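Local coordinates for SPbeta prophage-derived aminoglycoside N(3')-acetyltransferase-like protein YokD (Bacillus subtilis, PDB 2NYG) that binds coenzyme A as a homodimeric member of the antibiotic N-acetyltransferase family and may contribute to antibiotic resistance, at residues R190-K195 against W262-D267; L151-G156 against K215-R220; E124-N129 against H141-L146. All coordinates share one frame; numbering follows the deposited sequence.

Contact 1: R190-K195 against W262-D267; sequences RIPYQK and WFINND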
loop_
_atom_site.group_PDB
_atom_site.type_symbol
_atom_site.label_atom_id
_atom_site.label_comp_id
_atom_site.label_asym_id
_atom_site.label_seq_id
_atom_site.Cartn_x
_atom_site.Cartn_y
_atom_site.Cartn_z
ATOM N N ARG A 190 28.761 -12.497 10.416
ATOM C CA ARG A 190 29.445 -13.234 11.471
ATOM C C ARG A 190 30.348 -14.337 10.909
ATOM O O ARG A 190 30.735 -15.253 11.635
ATOM C CB ARG A 190 28.394 -13.828 12.416
ATOM C CG ARG A 190 27.465 -12.765 12.982
ATOM C CD ARG A 190 26.321 -13.295 13.839
ATOM N NE ARG A 190 25.722 -12.204 14.608
ATOM C CZ ARG A 190 24.670 -12.315 15.415
ATOM N NH1 ARG A 190 24.065 -13.483 15.574
ATOM N NH2 ARG A 190 24.235 -11.252 16.077
ATOM N N ILE A 191 30.689 -14.237 9.623
ATOM C CA ILE A 191 31.535 -15.232 8.960
ATOM C C ILE A 191 32.785 -14.639 8.305
ATOM O O ILE A 191 32.833 -13.447 8.014
ATOM C CB ILE A 191 30.746 -16.016 7.893
ATOM C CG1 ILE A 191 30.281 -15.086 6.774
ATOM C CG2 ILE A 191 29.584 -16.735 8.556
ATOM C CD1 ILE A 191 29.960 -15.800 5.474
ATOM N N PRO A 192 33.815 -15.471 8.069
ATOM C CA PRO A 192 35.092 -15.070 7.456
ATOM C C PRO A 192 34.978 -14.419 6.081
ATOM O O PRO A 192 35.667 -13.444 5.772
ATOM C CB PRO A 192 35.877 -16.376 7.410
ATOM C CG PRO A 192 35.361 -17.096 8.612
ATOM C CD PRO A 192 33.878 -16.872 8.517
ATOM N N TYR A 193 34.106 -14.973 5.254
ATOM C CA TYR A 193 33.899 -14.447 3.930
ATOM C C TYR A 193 33.149 -13.125 3.977
ATOM O O TYR A 193 32.209 -12.970 4.747
ATOM C CB TYR A 193 33.116 -15.449 3.108
ATOM C CG TYR A 193 32.701 -14.900 1.780
ATOM C CD1 TYR A 193 33.651 -14.570 0.820
ATOM C CD2 TYR A 193 31.359 -14.670 1.493
ATOM C CE1 TYR A 193 33.281 -14.018 -0.398
ATOM C CE2 TYR A 193 30.972 -14.122 0.283
ATOM C CZ TYR A 193 31.938 -13.792 -0.665
ATOM O OH TYR A 193 31.576 -13.220 -1.867
ATOM N N GLN A 194 33.568 -12.175 3.148
ATOM C CA GLN A 194 32.922 -10.862 3.079
ATOM C C GLN A 194 33.285 -10.044 1.864
ATOM O O GLN A 194 34.385 -9.532 1.785
ATOM C CB GLN A 194 33.265 -10.014 4.297
ATOM C CG GLN A 194 32.335 -10.177 5.462
ATOM C CD GLN A 194 32.528 -9.108 6.514
ATOM O OE1 GLN A 194 31.789 -9.063 7.488
ATOM N NE2 GLN A 194 33.520 -8.245 6.323
ATOM N N LYS A 195 32.362 -9.919 0.921
ATOM C CA LYS A 195 32.608 -9.093 -0.254
ATOM C C LYS A 195 31.921 -7.767 0.048
ATOM O O LYS A 195 30.702 -7.699 0.159
ATOM C CB LYS A 195 32.015 -9.728 -1.511
ATOM C CG LYS A 195 32.274 -8.953 -2.793
ATOM C CD LYS A 195 31.586 -9.655 -3.958
ATOM C CE LYS A 195 31.996 -9.076 -5.300
ATOM N NZ LYS A 195 31.791 -7.600 -5.381
ATOM N N TRP A 262 26.688 -23.251 8.789
ATOM C CA TRP A 262 26.586 -23.780 7.436
ATOM C C TRP A 262 27.524 -22.953 6.545
ATOM O O TRP A 262 28.289 -23.506 5.766
ATOM C CB TRP A 262 25.148 -23.671 6.934
ATOM C CG TRP A 262 24.904 -24.349 5.626
ATOM C CD1 TRP A 262 24.354 -25.579 5.436
ATOM C CD2 TRP A 262 25.174 -23.823 4.321
ATOM N NE1 TRP A 262 24.253 -25.854 4.091
ATOM C CE2 TRP A 262 24.752 -24.794 3.383
ATOM C CE3 TRP A 262 25.729 -22.626 3.851
ATOM C CZ2 TRP A 262 24.867 -24.604 2.002
ATOM C CZ3 TRP A 262 25.843 -22.433 2.485
ATOM C CH2 TRP A 262 25.413 -23.419 1.574
ATOM N N PHE A 263 27.460 -21.631 6.662
ATOM C CA PHE A 263 28.322 -20.750 5.879
ATOM C C PHE A 263 29.808 -20.959 6.195
ATOM O O PHE A 263 30.617 -21.130 5.286
ATOM C CB PHE A 263 27.989 -19.268 6.141
ATOM C CG PHE A 263 26.752 -18.770 5.444
ATOM C CD1 PHE A 263 26.554 -19.014 4.096
ATOM C CD2 PHE A 263 25.801 -18.021 6.131
ATOM C CE1 PHE A 263 25.433 -18.523 3.438
ATOM C CE2 PHE A 263 24.678 -17.526 5.482
ATOM C CZ PHE A 263 24.494 -17.778 4.134
ATOM N N ILE A 264 30.158 -20.928 7.477
ATOM C CA ILE A 264 31.542 -21.082 7.902
ATOM C C ILE A 264 32.191 -22.373 7.412
ATOM O O ILE A 264 33.303 -22.357 6.863
ATOM C CB ILE A 264 31.667 -21.043 9.452
ATOM C CG1 ILE A 264 31.301 -19.657 9.974
ATOM C CG2 ILE A 264 33.089 -21.383 9.874
ATOM C CD1 ILE A 264 31.390 -19.526 11.487
ATOM N N ASN A 265 31.499 -23.487 7.613
ATOM C CA ASN A 265 32.033 -24.779 7.212
ATOM C C ASN A 265 31.863 -25.097 5.742
ATOM O O ASN A 265 32.387 -26.090 5.248
ATOM C CB ASN A 265 31.376 -25.881 8.048
ATOM C CG ASN A 265 31.842 -25.881 9.505
ATOM O OD1 ASN A 265 33.038 -25.805 9.781
ATOM N ND2 ASN A 265 30.896 -25.959 10.438
ATOM N N ASN A 266 31.143 -24.261 5.018
ATOM C CA ASN A 266 30.964 -24.565 3.616
ATOM C C ASN A 266 31.874 -23.743 2.733
ATOM O O ASN A 266 32.069 -24.104 1.585
ATOM C CB ASN A 266 29.544 -24.325 3.213
ATOM C CG ASN A 266 28.850 -25.571 2.688
ATOM O OD1 ASN A 266 28.558 -26.510 3.424
ATOM N ND2 ASN A 266 28.568 -25.569 1.401
ATOM N N ASP A 267 32.415 -22.612 3.232
ATOM C CA ASP A 267 33.337 -21.819 2.416
ATOM C C ASP A 267 34.762 -22.189 2.826
ATOM O O ASP A 267 35.710 -21.899 2.112
ATOM C CB ASP A 267 33.166 -20.297 2.592
ATOM C CG ASP A 267 31.717 -19.849 2.474
ATOM O OD1 ASP A 267 30.979 -20.434 1.629
ATOM O OD2 ASP A 267 31.323 -18.913 3.221
#
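I191 carries the closely packed part of this contact, laying two of its carbon branches against the helical turn F263-D267. Its CG2 methyl sits between two residues of that turn, 3.7 Å from CG1 of I264 and 3.8 Å from CB of F263. The CD1 methyl at the end of the other branch also reaches F263, 4.0 Å from its CB, and approaches its ring obliquely. With CG1 placed between the backbone N and the carbonyl carbon (chi1 64°), I191 spreads both branches toward the helix and is itself buried. The side chains of I191 and I264 run past each other in opposite senses. The contact joins the last turns of the long helix 252-268 to the irregular linker that leads from helix 183-187 into strand 196-201, an edge strand of the small antiparallel sheet. Beyond I191 the packing thins toward solvent. The ring of P192 meets the helix through CD, 4.1 Å from CG1 of I264, and crosses that side chain at about a right angle. The exposed Y193 comes near through CB, which lies 3.9 Å from OD2 of D267. That carboxylate is engaged in a salt bridge with R220, whose side chain also touches I191, Y193 and F263. The R190 side chain leads away from 262-267, past V256 and E260 of the same helix, to a salt bridge with E157.

Contact 2: L151-G156 against K215-R220; sequences LEFGLG and KELEFR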
loop_
_atom_site.group_PDB
_atom_site.type_symbol
_atom_site.label_atom_id
_atom_site.label_comp_id
_atom_site.label_asym_id
_atom_site.label_seq_id
_atom_site.Cartn_x
_atom_site.Cartn_y
_atom_site.Cartn_z
ATOM N N LEU A 151 23.039 3.426 8.640
ATOM C CA LEU A 151 23.055 3.199 7.200
ATOM C C LEU A 151 23.997 2.061 6.798
ATOM O O LEU A 151 23.631 1.173 6.039
ATOM C CB LEU A 151 23.471 4.473 6.483
ATOM C CG LEU A 151 23.300 4.425 4.975
ATOM C CD1 LEU A 151 21.832 4.220 4.629
ATOM C CD2 LEU A 151 23.815 5.714 4.376
ATOM N N GLU A 152 25.219 2.123 7.310
ATOM C CA GLU A 152 26.258 1.139 7.036
ATOM C C GLU A 152 25.909 -0.252 7.554
ATOM O O GLU A 152 25.652 -0.441 8.747
ATOM C CB GLU A 152 27.580 1.600 7.656
ATOM C CG GLU A 152 28.796 0.831 7.192
ATOM C CD GLU A 152 30.094 1.370 7.781
ATOM O OE1 GLU A 152 30.355 1.121 8.981
ATOM O OE2 GLU A 152 30.847 2.050 7.044
ATOM N N PHE A 153 25.923 -1.220 6.639
ATOM C CA PHE A 153 25.610 -2.604 6.946
ATOM C C PHE A 153 24.125 -2.683 7.232
ATOM O O PHE A 153 23.354 -3.128 6.393
ATOM C CB PHE A 153 26.468 -3.066 8.125
ATOM C CG PHE A 153 27.946 -3.025 7.829
ATOM C CD1 PHE A 153 28.838 -2.415 8.708
ATOM C CD2 PHE A 153 28.437 -3.559 6.633
ATOM C CE1 PHE A 153 30.205 -2.334 8.392
ATOM C CE2 PHE A 153 29.788 -3.484 6.309
ATOM C CZ PHE A 153 30.673 -2.871 7.186
ATOM N N GLY A 154 23.716 -2.222 8.404
ATOM C CA GLY A 154 22.300 -2.219 8.745
ATOM C C GLY A 154 21.436 -3.355 8.212
ATOM O O GLY A 154 20.478 -3.149 7.480
ATOM N N LEU A 155 21.802 -4.565 8.599
ATOM C CA LEU A 155 21.107 -5.787 8.241
ATOM C C LEU A 155 21.982 -6.772 9.004
ATOM O O LEU A 155 21.751 -7.980 9.047
ATOM C CB LEU A 155 21.135 -6.014 6.727
ATOM C CG LEU A 155 20.152 -7.075 6.204
ATOM C CD1 LEU A 155 18.859 -7.055 7.027
ATOM C CD2 LEU A 155 19.846 -6.828 4.735
ATOM N N GLY A 156 22.997 -6.189 9.629
ATOM C CA GLY A 156 23.927 -6.927 10.446
ATOM C C GLY A 156 23.734 -6.459 11.876
ATOM O O GLY A 156 22.612 -6.149 12.281
ATOM N N LYS A 215 28.889 1.643 2.697
ATOM C CA LYS A 215 29.411 0.320 2.407
ATOM C C LYS A 215 28.407 -0.729 2.855
ATOM O O LYS A 215 27.665 -0.518 3.814
ATOM C CB LYS A 215 30.761 0.126 3.099
ATOM C CG LYS A 215 31.850 1.059 2.564
ATOM C CD LYS A 215 33.203 0.821 3.227
ATOM C CE LYS A 215 34.290 1.682 2.585
ATOM N NZ LYS A 215 34.323 1.503 1.107
ATOM N N GLU A 216 28.388 -1.854 2.146
ATOM C CA GLU A 216 27.460 -2.933 2.436
ATOM C C GLU A 216 27.988 -4.271 1.933
ATOM O O GLU A 216 28.776 -4.318 0.995
ATOM C CB GLU A 216 26.128 -2.645 1.748
ATOM C CG GLU A 216 25.041 -3.620 2.106
ATOM C CD GLU A 216 24.665 -3.501 3.560
ATOM O OE1 GLU A 216 23.910 -2.559 3.895
ATOM O OE2 GLU A 216 25.143 -4.333 4.362
ATOM N N LEU A 217 27.545 -5.361 2.540
ATOM C CA LEU A 217 27.972 -6.680 2.098
ATOM C C LEU A 217 27.219 -7.096 0.821
ATOM O O LEU A 217 26.062 -6.711 0.609
ATOM C CB LEU A 217 27.715 -7.713 3.196
ATOM C CG LEU A 217 28.461 -7.484 4.503
ATOM C CD1 LEU A 217 28.194 -8.631 5.454
ATOM C CD2 LEU A 217 29.953 -7.354 4.208
ATOM N N GLU A 218 27.876 -7.857 -0.044
ATOM C CA GLU A 218 27.218 -8.317 -1.256
ATOM C C GLU A 218 26.633 -9.662 -0.871
ATOM O O GLU A 218 27.276 -10.697 -0.994
ATOM C CB GLU A 218 28.211 -8.473 -2.412
ATOM C CG GLU A 218 27.540 -8.979 -3.662
ATOM C CD GLU A 218 28.443 -8.994 -4.876
ATOM O OE1 GLU A 218 29.040 -7.944 -5.195
ATOM O OE2 GLU A 218 28.536 -10.056 -5.525
ATOM N N PHE A 219 25.407 -9.626 -0.384
ATOM C CA PHE A 219 24.721 -10.816 0.083
ATOM C C PHE A 219 24.646 -11.976 -0.878
ATOM O O PHE A 219 24.712 -11.801 -2.080
ATOM C CB PHE A 219 23.321 -10.428 0.530
ATOM C CG PHE A 219 23.310 -9.333 1.552
ATOM C CD1 PHE A 219 22.450 -8.252 1.426
ATOM C CD2 PHE A 219 24.169 -9.380 2.637
ATOM C CE1 PHE A 219 22.451 -7.237 2.364
ATOM C CE2 PHE A 219 24.176 -8.376 3.574
ATOM C CZ PHE A 219 23.315 -7.300 3.439
ATOM N N ARG A 220 24.510 -13.170 -0.314
ATOM C CA ARG A 220 24.401 -14.405 -1.080
ATOM C C ARG A 220 23.061 -15.064 -0.764
ATOM O O ARG A 220 22.986 -16.267 -0.503
ATOM C CB ARG A 220 25.538 -15.360 -0.717
ATOM C CG ARG A 220 26.916 -14.885 -1.144
ATOM C CD ARG A 220 27.961 -15.910 -0.813
ATOM N NE ARG A 220 28.246 -15.961 0.612
ATOM C CZ ARG A 220 28.899 -16.953 1.206
ATOM N NH1 ARG A 220 29.326 -17.984 0.490
ATOM N NH2 ARG A 220 29.151 -16.902 2.510
#
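E216 turns toward F153 through two torsions: its CG stands anti to the backbone N (chi1 -173°), and the bend at chi2 (66°) then swings the carboxylate across to the loop, where it lies beside the carbonyl oxygen of F153. One of its oxygens, OE2, accepts the backbone N-H of L217 on its anti side at 3.2 Å and a further hydrogen bond from the hydroxyl of Y189. These two bonds help fix the rotation of a buried carboxylate. The same OE2 lies at the edge of the F153 ring, near its plane and 4.1 Å from CD2; ring and carboxylate planes are turned 71° apart. Next to it a weak hydrogen bond joins F153 N to K215 O, 3.4 Å long, while CG of E152 rests 3.8 Å from that carbonyl oxygen. F153 is the middle of a tight turn, closed by a weak bond from G154 N to E152 O, after which the chain comes back to L155. There the contact becomes apolar: CD2 of L155 meets the F219 ring obliquely, 3.5 Å from CE1, and the side chain of L155 also touches Y189. The loop 151-156, between helices 142-146 and 160-166, thus lies against the end of strand 208-217, the central strand of the three-stranded antiparallel sheet, where E216 pairs by backbone hydrogen bonds with I197 of strand 196-201.

Contact 3: E124-N129 against H141-L146; sequences EVKRSN and HKNKIL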
loop_
_atom_site.group_PDB
_atom_site.type_symbol
_atom_site.label_atom_id
_atom_site.label_comp_id
_atom_site.label_asym_id
_atom_site.label_seq_id
_atom_site.Cartn_x
_atom_site.Cartn_y
_atom_site.Cartn_z
ATOM N N GLU A 124 -0.460 2.467 14.412
ATOM C CA GLU A 124 0.492 2.052 15.440
ATOM C C GLU A 124 1.733 1.275 15.011
ATOM O O GLU A 124 2.503 0.811 15.847
ATOM C CB GLU A 124 -0.264 1.295 16.525
ATOM C CG GLU A 124 -1.526 2.035 16.942
ATOM C CD GLU A 124 -1.579 2.320 18.413
ATOM O OE1 GLU A 124 -1.920 1.392 19.176
ATOM O OE2 GLU A 124 -1.269 3.468 18.803
ATOM N N VAL A 125 1.936 1.152 13.709
ATOM C CA VAL A 125 3.096 0.461 13.176
ATOM C C VAL A 125 4.245 1.449 12.963
ATOM O O VAL A 125 4.060 2.514 12.377
ATOM C CB VAL A 125 2.763 -0.203 11.834
ATOM C CG1 VAL A 125 4.017 -0.815 11.227
ATOM C CG2 VAL A 125 1.696 -1.247 12.033
ATOM N N LYS A 126 5.431 1.090 13.436
ATOM C CA LYS A 126 6.595 1.948 13.274
ATOM C C LYS A 126 7.523 1.376 12.206
ATOM O O LYS A 126 7.461 0.184 11.901
ATOM C CB LYS A 126 7.343 2.061 14.590
ATOM C CG LYS A 126 6.593 2.812 15.682
ATOM C CD LYS A 126 6.861 4.312 15.626
ATOM C CE LYS A 126 6.511 4.960 16.951
ATOM N NZ LYS A 126 5.102 4.645 17.319
ATOM N N ARG A 127 8.384 2.231 11.655
ATOM C CA ARG A 127 9.324 1.842 10.608
ATOM C C ARG A 127 10.710 2.396 10.901
ATOM O O ARG A 127 10.845 3.549 11.306
ATOM C CB ARG A 127 8.842 2.381 9.264
ATOM C CG ARG A 127 9.582 1.865 8.054
ATOM C CD ARG A 127 8.941 2.381 6.794
ATOM N NE ARG A 127 9.546 1.819 5.594
ATOM C CZ ARG A 127 9.203 2.163 4.358
ATOM N NH1 ARG A 127 8.258 3.066 4.158
ATOM N NH2 ARG A 127 9.811 1.612 3.320
ATOM N N SER A 128 11.737 1.573 10.688
ATOM C CA SER A 128 13.127 1.980 10.919
ATOM C C SER A 128 13.633 2.931 9.820
ATOM O O SER A 128 13.083 2.995 8.720
ATOM C CB SER A 128 14.024 0.747 11.015
ATOM O OG SER A 128 13.822 -0.120 9.913
ATOM N N ASN A 129 14.700 3.660 10.114
ATOM C CA ASN A 129 15.199 4.634 9.160
ATOM C C ASN A 129 16.201 4.257 8.054
ATOM O O ASN A 129 16.929 5.116 7.564
ATOM C CB ASN A 129 15.725 5.840 9.935
ATOM C CG ASN A 129 15.745 7.088 9.097
ATOM O OD1 ASN A 129 14.758 7.416 8.449
ATOM N ND2 ASN A 129 16.867 7.795 9.101
ATOM N N HIS A 141 7.612 -4.391 21.873
ATOM C CA HIS A 141 9.007 -4.019 21.640
ATOM C C HIS A 141 9.399 -3.301 20.343
ATOM O O HIS A 141 10.576 -3.185 20.036
ATOM C CB HIS A 141 9.897 -5.252 21.812
ATOM C CG HIS A 141 9.817 -5.868 23.176
ATOM N ND1 HIS A 141 9.146 -7.049 23.426
ATOM C CD2 HIS A 141 10.310 -5.456 24.366
ATOM C CE1 HIS A 141 9.227 -7.335 24.711
ATOM N NE2 HIS A 141 9.928 -6.386 25.303
ATOM N N LYS A 142 8.422 -2.797 19.605
ATOM C CA LYS A 142 8.679 -2.097 18.348
ATOM C C LYS A 142 9.688 -0.948 18.434
ATOM O O LYS A 142 10.390 -0.655 17.468
ATOM C CB LYS A 142 7.369 -1.542 17.801
ATOM C CG LYS A 142 6.895 -0.338 18.562
ATOM C CD LYS A 142 5.551 0.126 18.084
ATOM C CE LYS A 142 5.112 1.339 18.870
ATOM N NZ LYS A 142 3.635 1.464 18.862
ATOM N N ASN A 143 9.751 -0.281 19.578
ATOM C CA ASN A 143 10.666 0.848 19.728
ATOM C C ASN A 143 12.133 0.483 19.868
ATOM O O ASN A 143 12.983 1.124 19.249
ATOM C CB ASN A 143 10.235 1.725 20.904
ATOM C CG ASN A 143 9.064 2.618 20.562
ATOM O OD1 ASN A 143 8.369 3.112 21.450
ATOM N ND2 ASN A 143 8.840 2.839 19.271
ATOM N N LYS A 144 12.442 -0.536 20.664
ATOM C CA LYS A 144 13.839 -0.913 20.843
ATOM C C LYS A 144 14.398 -1.709 19.681
ATOM O O LYS A 144 15.605 -1.894 19.570
ATOM C CB LYS A 144 14.035 -1.678 22.158
ATOM C CG LYS A 144 13.290 -2.986 22.282
ATOM C CD LYS A 144 13.557 -3.636 23.656
ATOM C CE LYS A 144 13.093 -2.739 24.826
ATOM N NZ LYS A 144 13.357 -3.318 26.185
ATOM N N ILE A 145 13.516 -2.147 18.799
ATOM C CA ILE A 145 13.910 -2.920 17.649
ATOM C C ILE A 145 14.179 -2.062 16.410
ATOM O O ILE A 145 15.115 -2.342 15.659
ATOM C CB ILE A 145 12.824 -3.972 17.336
ATOM C CG1 ILE A 145 12.731 -4.949 18.507
ATOM C CG2 ILE A 145 13.152 -4.711 16.043
ATOM C CD1 ILE A 145 12.068 -6.268 18.170
ATOM N N LEU A 146 13.374 -1.021 16.210
ATOM C CA LEU A 146 13.537 -0.161 15.050
ATOM C C LEU A 146 14.376 1.087 15.318
ATOM O O LEU A 146 14.975 1.647 14.418
ATOM C CB LEU A 146 12.161 0.264 14.521
ATOM C CG LEU A 146 11.110 -0.767 14.117
ATOM C CD1 LEU A 146 9.949 -0.031 13.524
ATOM C CD2 LEU A 146 11.658 -1.752 13.101
HETATM O O HOH W 1 2.265 -0.903 18.588
#
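The backbone carbonyl oxygen of E124 receives two donors, the ammonium group of K142 and a water. K142 NZ lies 3.3 Å from E124 O, tilted 20° from the carbonyl plane, and the water donates to the same oxygen while accepting from K142 NZ at 2.7 Å, closing a small ring of bonds. K142 gets there as an extended chain beyond CG, and its CD runs over CG of K126 at 3.8 Å. The two ammonium groups end 3.8 Å apart, NZ of K126 from NZ of K142; this like-charged pair is probably eased in part by the carbonyl and the water, with the carboxylate of E124 a little farther off. Strand 126-127 forms one edge of the seven-stranded mixed sheet, pairs antiparallel with strand 135-139, and the chain then enters helix 142-146, which packs back over that edge. L146 reaches from this helix to the strand, CD1 lying 3.5 Å from CB of K126 and against the backbone of K126 and R127. Deeper in, CB of S128 sits 4.0 Å from CB of L146, while its OG accepts from the backbone N of F135. R127 points the other way, its guanidinium group bonded to T106 O and S70 O.

Contact 3 comes first along the chain and closes before the others open, whereas contacts 1 and 2 interlock, their segments alternating as 151-156, 190-195, 215-220 and 262-267. Contacts 1 and 2 lie about 15 Å apart between centres and meet directly: R220, just past strand 208-217, is tied to D267 near the end of helix 252-268, and K195-E218 links the linker before strand 196-201 to the chain leaving strand 208-217. Contact 3 has its centre about 20 Å from that of contact 2 and about 30 Å from that of contact 1. Contact 2 borders the small sheet and contact 3 the edge of the large one, while contact 1 joins a linker to the C-terminal helix; all three lie away from the coenzyme A site.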